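Local coordinates for F5/8 type C domain protein (Bacteroides ovatus, PDB 4ZRX) that is a putative alpha-L-fucosidase, probably hydrolysing alpha-L-fucosides in its TIM-barrel domain, and also carries an F5/8 type C domain that may bind sugars, at residues 6-11 / 27-32; 241-246 / 278-283. All coordinates share one frame; numbering follows the deposited sequence.

Contact 1: residues 6-11 / 27-32. With EDO (1,2-ethanediol), chain C.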
ATOM      1  N   ASN A   6      27.682   3.684 -22.901  1.00 41.49           N
ATOM      2  CA  ASN A   6      26.609   2.792 -23.299  1.00 38.80           C
ATOM      3  C   ASN A   6      25.781   2.256 -22.101  1.00 33.74           C
ATOM      4  O   ASN A   6      26.287   2.162 -20.990  1.00 31.79           O
ATOM      5  CB  ASN A   6      27.154   1.581 -24.042  1.00 42.00           C
ATOM      6  CG  ASN A   6      28.080   0.741 -23.177  1.00 45.07           C
ATOM      7  OD1 ASN A   6      29.189   1.195 -22.830  1.00 50.92           O
ATOM      8  ND2 ASN A   6      27.653  -0.469 -22.822  1.00 45.51           N
ATOM      9  N   TYR A   7      24.557   1.862 -22.407  1.00 30.97           N
ATOM     10  CA  TYR A   7      23.596   1.398 -21.410  1.00 28.87           C
ATOM     11  C   TYR A   7      23.025   0.063 -21.849  1.00 28.51           C
ATOM     12  O   TYR A   7      22.942  -0.241 -23.059  1.00 29.37           O
ATOM     13  CB  TYR A   7      22.484   2.436 -21.213  1.00 27.48           C
ATOM     14  CG  TYR A   7      23.063   3.787 -20.852  1.00 27.95           C
ATOM     15  CD1 TYR A   7      23.486   4.055 -19.564  1.00 27.25           C
ATOM     16  CD2 TYR A   7      23.271   4.763 -21.822  1.00 29.80           C
ATOM     17  CE1 TYR A   7      24.067   5.279 -19.227  1.00 28.32           C
ATOM     18  CE2 TYR A   7      23.857   5.997 -21.491  1.00 30.18           C
ATOM     19  CZ  TYR A   7      24.243   6.232 -20.198  1.00 29.19           C
ATOM     20  OH  TYR A   7      24.850   7.402 -19.905  1.00 29.94           O
ATOM     21  N   TYR A   8      22.623  -0.725 -20.870  1.00 26.35           N
ATOM     22  CA  TYR A   8      21.983  -2.008 -21.104  1.00 26.80           C
ATOM     23  C   TYR A   8      20.513  -1.867 -20.832  1.00 25.49           C
ATOM     24  O   TYR A   8      20.121  -1.553 -19.685  1.00 25.55           O
ATOM     25  CB  TYR A   8      22.543  -3.042 -20.132  1.00 26.62           C
ATOM     26  CG  TYR A   8      24.025  -3.067 -20.170  1.00 28.23           C
ATOM     27  CD1 TYR A   8      24.688  -3.574 -21.308  1.00 28.61           C
ATOM     28  CD2 TYR A   8      24.795  -2.577 -19.126  1.00 27.02           C
ATOM     29  CE1 TYR A   8      26.068  -3.615 -21.357  1.00 30.35           C
ATOM     30  CE2 TYR A   8      26.201  -2.606 -19.208  1.00 28.70           C
ATOM     31  CZ  TYR A   8      26.813  -3.132 -20.310  1.00 29.53           C
ATOM     32  OH  TYR A   8      28.199  -3.107 -20.360  1.00 31.21           O
ATOM     33  N   VAL A   9      19.669  -2.062 -21.830  1.00 25.27           N
ATOM     34  CA  VAL A   9      18.226  -1.916 -21.635  1.00 23.87           C
ATOM     35  C   VAL A   9      17.668  -3.192 -21.004  1.00 24.46           C
ATOM     36  O   VAL A   9      17.732  -4.248 -21.602  1.00 25.27           O
ATOM     37  CB  VAL A   9      17.480  -1.549 -22.951  1.00 24.61           C
ATOM     38  CG1 VAL A   9      16.031  -1.404 -22.728  1.00 23.92           C
ATOM     39  CG2 VAL A   9      18.021  -0.257 -23.548  1.00 24.80           C
ATOM     40  N   LYS A  10      17.114  -3.057 -19.773  1.00 23.42           N
ATOM     41  CA  LYS A  10      16.288  -4.078 -19.070  1.00 24.50           C
ATOM     42  C   LYS A  10      17.001  -5.263 -18.484  1.00 24.91           C
ATOM     43  O   LYS A  10      16.591  -5.772 -17.427  1.00 22.99           O
ATOM     44  CB  LYS A  10      15.087  -4.524 -19.931  1.00 25.25           C
ATOM     45  CG  LYS A  10      14.022  -5.281 -19.181  1.00 25.27           C
ATOM     46  CD  LYS A  10      12.827  -5.547 -20.113  1.00 25.97           C
ATOM     47  CE  LYS A  10      11.878  -6.618 -19.576  1.00 24.85           C
ATOM     48  NZ  LYS A  10      10.689  -6.748 -20.483  1.00 24.93           N
ATOM     49  N   HIS A  11      18.068  -5.717 -19.144  1.00 25.86           N
ATOM     50  CA  HIS A  11      18.849  -6.862 -18.676  1.00 27.21           C
ATOM     51  C   HIS A  11      20.299  -6.703 -19.028  1.00 27.87           C
ATOM     52  O   HIS A  11      20.614  -6.144 -20.087  1.00 26.85           O
ATOM     53  CB  HIS A  11      18.233  -8.126 -19.296  1.00 29.39           C
ATOM     54  CG  HIS A  11      18.967  -9.383 -19.007  1.00 32.32           C
ATOM     55  ND1 HIS A  11      19.516 -10.145 -20.015  1.00 35.95           N
ATOM     56  CD2 HIS A  11      19.228 -10.039 -17.852  1.00 33.10           C
ATOM     57  CE1 HIS A  11      20.085 -11.216 -19.487  1.00 36.46           C
ATOM     58  NE2 HIS A  11      19.921 -11.181 -18.181  1.00 35.28           N
ATOM     59  N   ALA A  27      26.169  -2.611 -13.682  1.00 25.14           N
ATOM     60  CA  ALA A  27      24.901  -2.390 -12.946  1.00 24.01           C
ATOM     61  C   ALA A  27      24.427  -0.928 -13.026  1.00 23.36           C
ATOM     62  O   ALA A  27      23.246  -0.632 -13.162  1.00 21.92           O
ATOM     63  CB  ALA A  27      25.076  -2.784 -11.464  1.00 23.33           C
ATOM     64  N   ALA A  28      25.395  -0.012 -12.937  1.00 23.64           N
ATOM     65  CA  ALA A  28      25.125   1.402 -12.967  1.00 22.82           C
ATOM     66  C   ALA A  28      24.550   1.839 -14.297  1.00 22.98           C
ATOM     67  O   ALA A  28      23.961   2.924 -14.393  1.00 22.08           O
ATOM     68  CB  ALA A  28      26.429   2.199 -12.649  1.00 24.05           C
ATOM     69  N   ARG A  29      24.751   1.042 -15.347  1.00 22.47           N
ATOM     70  CA  ARG A  29      24.311   1.446 -16.670  1.00 23.23           C
ATOM     71  C   ARG A  29      23.179   0.617 -17.199  1.00 22.45           C
ATOM     72  O   ARG A  29      22.882   0.619 -18.392  1.00 22.43           O
ATOM     73  CB  ARG A  29      25.511   1.402 -17.614  1.00 24.87           C
ATOM     74  CG  ARG A  29      26.525   2.445 -17.236  1.00 26.30           C
ATOM     75  CD  ARG A  29      27.740   2.401 -18.137  1.00 28.15           C
ATOM     76  NE  ARG A  29      28.522   1.202 -17.884  1.00 29.57           N
ATOM     77  CZ  ARG A  29      28.639   0.165 -18.709  1.00 31.64           C
ATOM     78  NH1 ARG A  29      28.020   0.128 -19.886  1.00 33.20           N
ATOM     79  NH2 ARG A  29      29.391  -0.864 -18.352  1.00 33.49           N
ATOM     80  N   LEU A  30      22.493  -0.075 -16.286  1.00 21.88           N
ATOM     81  CA  LEU A  30      21.298  -0.817 -16.601  1.00 21.71           C
ATOM     82  C   LEU A  30      20.088   0.108 -16.499  1.00 20.71           C
ATOM     83  O   LEU A  30      19.928   0.792 -15.493  1.00 20.69           O
ATOM     84  CB  LEU A  30      21.161  -1.966 -15.630  1.00 21.77           C
ATOM     85  CG  LEU A  30      19.892  -2.809 -15.653  1.00 21.96           C
ATOM     86  CD1 LEU A  30      19.770  -3.541 -16.987  1.00 23.03           C
ATOM     87  CD2 LEU A  30      19.909  -3.800 -14.522  1.00 21.72           C
ATOM     88  N   VAL A  31      19.263   0.139 -17.525  1.00 20.98           N
ATOM     89  CA  VAL A  31      18.252   1.164 -17.692  1.00 21.19           C
ATOM     90  C   VAL A  31      16.871   0.567 -18.077  1.00 21.18           C
ATOM     91  O   VAL A  31      16.826  -0.495 -18.636  1.00 21.81           O
ATOM     92  CB  VAL A  31      18.664   2.240 -18.705  1.00 21.95           C
ATOM     93  CG1 VAL A  31      19.956   2.856 -18.303  1.00 22.23           C
ATOM     94  CG2 VAL A  31      18.696   1.700 -20.117  1.00 22.77           C
ATOM     95  N   PRO A  32      15.758   1.236 -17.735  1.00 20.32           N
ATOM     96  CA  PRO A  32      14.416   0.769 -18.160  1.00 20.02           C
ATOM     97  C   PRO A  32      14.191   0.849 -19.669  1.00 20.93           C
ATOM     98  O   PRO A  32      14.819   1.667 -20.377  1.00 20.23           O
ATOM     99  CB  PRO A  32      13.431   1.748 -17.449  1.00 18.98           C
ATOM    100  CG  PRO A  32      14.298   2.960 -17.096  1.00 19.53           C
ATOM    101  CD  PRO A  32      15.677   2.446 -16.892  1.00 19.94           C
TER
HETATM  102  C1  EDO C 702      13.674   5.053 -21.174  1.00 39.74           C
HETATM  103  O1  EDO C 702      13.925   5.129 -22.582  1.00 42.39           O
HETATM  104  C2  EDO C 702      14.929   5.296 -20.367  1.00 37.23           C
HETATM  105  O2  EDO C 702      15.734   4.128 -20.225  1.00 34.49           O
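A two-stranded parallel sheet near the N-terminus of the chain joins strand 8-9 to strand 30-31, where Tyr8 pairs with Leu30 and Val9 with Val31. The backbone ladder runs from Tyr8 N to Arg29 O (2.8 Å), from Val31 N to Tyr8 O (2.9 Å) and from Lys10 N to Val31 O (2.8 Å). Ahead of the first rung, the Arg29 side chain adds further bonds between the segments. A bend at chi3 (-70°) turns the guanidinium edge toward Asn6 O and Tyr8 OH, and NH1 donates a nearly straight bond to Asn6 O (2.9 Å, 170°). The acceptor lies in the guanidinium plane, yet NH1 stands above the carbonyl plane. NH2 gives a more bent bond to Tyr8 OH (3.2 Å), with the phenol ring and guanidinium inclined 55° to each other; Asp25 salt-bridges the same nitrogen. With an alanine in place of Arg29, Asn6 O and Tyr8 OH would probably lose these donors, Asp25 its cationic mate, and the Tyr8 ring a restraint on its turning. Leu30 CD1 reaches Tyr8 O (3.4 Å) and the backbone N of His11. On the face of Val9 and Val31, the two CG2 methyls meet, while Val31 CG1 packs against Tyr7 CB (3.9 Å). Beyond the last rung, Pro32 O accepts a hydrogen bond from O2 of a 1,2-ethanediol, probably a crystallisation additive, at 2.6 Å.

Contact 2: residues 241-246 / 278-283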
ATOM      1  N   ALA A 241      17.335  -1.832 -10.203  1.00 18.37           N
ATOM      2  CA  ALA A 241      18.347  -2.638 -10.853  1.00 18.60           C
ATOM      3  C   ALA A 241      18.623  -3.768  -9.832  1.00 19.40           C
ATOM      4  O   ALA A 241      19.302  -3.558  -8.831  1.00 19.43           O
ATOM      5  CB  ALA A 241      19.634  -1.811 -11.119  1.00 20.13           C
ATOM      6  N   THR A 242      18.029  -4.931 -10.061  1.00 19.28           N
ATOM      7  CA  THR A 242      17.895  -5.951  -9.039  1.00 20.02           C
ATOM      8  C   THR A 242      18.413  -7.309  -9.498  1.00 20.96           C
ATOM      9  O   THR A 242      18.409  -7.652 -10.716  1.00 21.82           O
ATOM     10  CB  THR A 242      16.403  -6.087  -8.561  1.00 19.80           C
ATOM     11  OG1 THR A 242      16.347  -7.105  -7.574  1.00 20.45           O
ATOM     12  CG2 THR A 242      15.426  -6.407  -9.715  1.00 20.42           C
ATOM     13  N   VAL A 243      18.923  -8.061  -8.538  1.00 22.05           N
ATOM     14  CA  VAL A 243      19.346  -9.447  -8.772  1.00 22.83           C
ATOM     15  C   VAL A 243      18.158 -10.419  -8.807  1.00 22.93           C
ATOM     16  O   VAL A 243      18.327 -11.611  -9.143  1.00 23.86           O
ATOM     17  CB  VAL A 243      20.340  -9.891  -7.705  1.00 23.63           C
ATOM     18  CG1 VAL A 243      21.523  -8.999  -7.677  1.00 23.67           C
ATOM     19  CG2 VAL A 243      19.706  -9.966  -6.308  1.00 23.52           C
ATOM     20  N   LEU A 244      16.967  -9.977  -8.367  1.00 22.22           N
ATOM     21  CA  LEU A 244      15.803 -10.864  -8.347  1.00 22.12           C
ATOM     22  C   LEU A 244      15.384 -11.239  -9.761  1.00 22.92           C
ATOM     23  O   LEU A 244      15.085 -10.369 -10.545  1.00 22.39           O
ATOM     24  CB  LEU A 244      14.636 -10.249  -7.568  1.00 21.61           C
ATOM     25  CG  LEU A 244      13.432 -11.179  -7.316  1.00 21.50           C
ATOM     26  CD1 LEU A 244      13.709 -12.289  -6.357  1.00 22.51           C
ATOM     27  CD2 LEU A 244      12.203 -10.304  -6.849  1.00 22.09           C
ATOM     28  N   THR A 245      15.314 -12.540 -10.047  1.00 23.25           N
ATOM     29  CA  THR A 245      15.042 -13.024 -11.372  1.00 24.45           C
ATOM     30  C   THR A 245      13.514 -13.073 -11.502  1.00 23.46           C
ATOM     31  O   THR A 245      12.835 -13.734 -10.693  1.00 23.84           O
ATOM     32  CB  THR A 245      15.646 -14.421 -11.623  1.00 25.46           C
ATOM     33  OG1 THR A 245      17.056 -14.386 -11.447  1.00 27.30           O
ATOM     34  CG2 THR A 245      15.300 -14.869 -13.042  1.00 26.95           C
ATOM     35  N   PRO A 246      12.963 -12.432 -12.537  1.00 24.24           N
ATOM     36  CA  PRO A 246      11.534 -12.567 -12.812  1.00 23.95           C
ATOM     37  C   PRO A 246      11.059 -13.993 -12.791  1.00 25.68           C
ATOM     38  O   PRO A 246      11.705 -14.880 -13.387  1.00 26.08           O
ATOM     39  CB  PRO A 246      11.369 -11.921 -14.191  1.00 23.87           C
ATOM     40  CG  PRO A 246      12.362 -10.843 -14.153  1.00 23.55           C
ATOM     41  CD  PRO A 246      13.571 -11.431 -13.431  1.00 24.58           C
ATOM     42  N   THR A 278      24.988 -13.327 -11.476  1.00 33.94           N
ATOM     43  CA  THR A 278      25.594 -13.389 -12.826  1.00 34.87           C
ATOM     44  C   THR A 278      24.831 -12.520 -13.823  1.00 32.88           C
ATOM     45  O   THR A 278      25.191 -12.482 -14.999  1.00 33.17           O
ATOM     46  CB  THR A 278      25.575 -14.851 -13.378  1.00 36.60           C
ATOM     47  OG1 THR A 278      24.216 -15.311 -13.405  1.00 38.18           O
ATOM     48  CG2 THR A 278      26.423 -15.774 -12.519  1.00 38.35           C
ATOM     49  N   GLU A 279      23.733 -11.882 -13.385  1.00 30.94           N
ATOM     50  CA  GLU A 279      22.972 -11.031 -14.261  1.00 28.86           C
ATOM     51  C   GLU A 279      22.135 -10.084 -13.421  1.00 27.11           C
ATOM     52  O   GLU A 279      22.048 -10.246 -12.217  1.00 26.61           O
ATOM     53  CB  GLU A 279      22.110 -11.844 -15.215  1.00 29.45           C
ATOM     54  CG  GLU A 279      21.181 -12.861 -14.570  1.00 29.65           C
ATOM     55  CD  GLU A 279      20.443 -13.720 -15.566  1.00 29.76           C
ATOM     56  OE1 GLU A 279      20.220 -13.309 -16.744  1.00 30.20           O
ATOM     57  OE2 GLU A 279      19.995 -14.808 -15.151  1.00 30.66           O
ATOM     58  N   LEU A 280      21.590  -9.069 -14.079  1.00 25.98           N
ATOM     59  CA  LEU A 280      20.867  -8.035 -13.393  1.00 24.17           C
ATOM     60  C   LEU A 280      19.730  -7.572 -14.266  1.00 23.47           C
ATOM     61  O   LEU A 280      19.823  -7.563 -15.499  1.00 24.35           O
ATOM     62  CB  LEU A 280      21.791  -6.890 -12.960  1.00 23.74           C
ATOM     63  CG  LEU A 280      21.335  -5.998 -11.783  1.00 23.06           C
ATOM     64  CD1 LEU A 280      21.524  -6.753 -10.474  1.00 23.00           C
ATOM     65  CD2 LEU A 280      22.202  -4.705 -11.739  1.00 22.88           C
ATOM     66  N   PHE A 281      18.635  -7.206 -13.598  1.00 21.98           N
ATOM     67  CA  PHE A 281      17.393  -6.913 -14.276  1.00 21.43           C
ATOM     68  C   PHE A 281      16.888  -5.536 -13.904  1.00 20.53           C
ATOM     69  O   PHE A 281      16.899  -5.209 -12.724  1.00 19.89           O
ATOM     70  CB  PHE A 281      16.306  -7.957 -13.931  1.00 21.73           C
ATOM     71  CG  PHE A 281      16.729  -9.369 -14.120  1.00 22.64           C
ATOM     72  CD1 PHE A 281      16.613  -9.992 -15.339  1.00 24.42           C
ATOM     73  CD2 PHE A 281      17.261 -10.082 -13.068  1.00 23.87           C
ATOM     74  CE1 PHE A 281      17.054 -11.308 -15.498  1.00 25.49           C
ATOM     75  CE2 PHE A 281      17.698 -11.368 -13.219  1.00 24.71           C
ATOM     76  CZ  PHE A 281      17.593 -11.975 -14.437  1.00 25.58           C
ATOM     77  N   TRP A 282      16.371  -4.758 -14.881  1.00 19.94           N
ATOM     78  CA  TRP A 282      15.583  -3.566 -14.524  1.00 18.94           C
ATOM     79  C   TRP A 282      14.167  -4.096 -14.295  1.00 18.13           C
ATOM     80  O   TRP A 282      13.437  -4.544 -15.226  1.00 18.45           O
ATOM     81  CB  TRP A 282      15.599  -2.451 -15.587  1.00 18.81           C
ATOM     82  CG  TRP A 282      14.946  -1.222 -15.000  1.00 18.05           C
ATOM     83  CD1 TRP A 282      13.644  -0.923 -14.998  1.00 18.03           C
ATOM     84  CD2 TRP A 282      15.587  -0.197 -14.224  1.00 17.85           C
ATOM     85  NE1 TRP A 282      13.395   0.178 -14.245  1.00 16.77           N
ATOM     86  CE2 TRP A 282      14.579   0.682 -13.793  1.00 17.25           C
ATOM     87  CE3 TRP A 282      16.906   0.068 -13.866  1.00 18.60           C
ATOM     88  CZ2 TRP A 282      14.852   1.833 -13.048  1.00 17.24           C
ATOM     89  CZ3 TRP A 282      17.180   1.219 -13.102  1.00 18.09           C
ATOM     90  CH2 TRP A 282      16.138   2.088 -12.720  1.00 17.63           C
ATOM     91  N   TYR A 283      13.752  -4.096 -13.032  1.00 17.89           N
ATOM     92  CA  TYR A 283      12.527  -4.834 -12.628  1.00 17.20           C
ATOM     93  C   TYR A 283      12.007  -4.076 -11.443  1.00 16.83           C
ATOM     94  O   TYR A 283      12.298  -4.408 -10.313  1.00 16.08           O
ATOM     95  CB  TYR A 283      12.924  -6.261 -12.331  1.00 17.79           C
ATOM     96  CG  TYR A 283      11.827  -7.286 -12.114  1.00 17.70           C
ATOM     97  CD1 TYR A 283      10.634  -7.264 -12.866  1.00 17.92           C
ATOM     98  CD2 TYR A 283      12.029  -8.353 -11.241  1.00 18.05           C
ATOM     99  CE1 TYR A 283       9.636  -8.195 -12.671  1.00 17.51           C
ATOM    100  CE2 TYR A 283      11.000  -9.316 -11.043  1.00 18.05           C
ATOM    101  CZ  TYR A 283       9.836  -9.245 -11.793  1.00 18.68           C
ATOM    102  OH  TYR A 283       8.862 -10.235 -11.658  1.00 19.49           O
TER
HETATM  103  O   HOH W   1      20.659 -12.127 -10.660  1.00 33.44           O
HETATM  104  O   HOH W   2      18.986 -15.726 -12.770  1.00 36.64           O
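One proline lies over two aromatic rings at once: Pro246 sets CD over the face of Phe281, 3.8 Å from the ring centroid, and CG over the face of Tyr283, 3.7 Å from that centroid. Both are CH-pi contacts close to the ring normals, 8° and 11° off. The rings belong to strand 279-290, which pairs antiparallel with strand 241-242. Thr242 and Phe281 form the hydrogen-bonded pair, Thr242 N reaching Phe281 O and Phe281 N reaching Thr242 O. With CG beside its backbone N (chi1 -52°), Phe281 meets the 244-246 loop, and its CD2 comes 3.3 Å from Leu244 O. Thr242 OG1 accepts from Leu244 N at 3.0 Å, an ST turn that bends the chain out of the strand, and is also hydrogen-bonded to Leu268 O. Thr242 CG2 meets Tyr283 CB, while Val243 CG1 touches Leu280 CD1 (3.6 Å). Two waters close the other end: one donates to Val243 O and Glu279 O, the second to Thr245 OG1 and Glu279 OE2, a carboxylate oxygen also salt-bridged to Arg251; OE1 is hydrogen-bonded to His11 NE2. Apolar faces thus hold the loop against the strand, while a water supplies the donor that two nearby carbonyl oxygens cannot give each other.

Contact 1 comes first along the chain and is complete before contact 2 begins; their centres lie about 11 Å apart. Strand 279-290 connects them: it pairs with 241-242 in contact 2 and also antiparallel with 11-13, the strand that follows 8-9 after one residue. At the junction Lys10 O and Trp282 N probably hydrogen-bond (2.7 Å), as do His11 NE2 and Glu279 OE1 (2.6 Å), and the His11 ring meets Phe281. Leu30 of contact 1 touches both Ala241 and Leu280. The N-terminal segment is thereby tied to the mixed sheet containing the barrel strands of the alpha-L-fucosidase domain, with the small parallel sheet alongside.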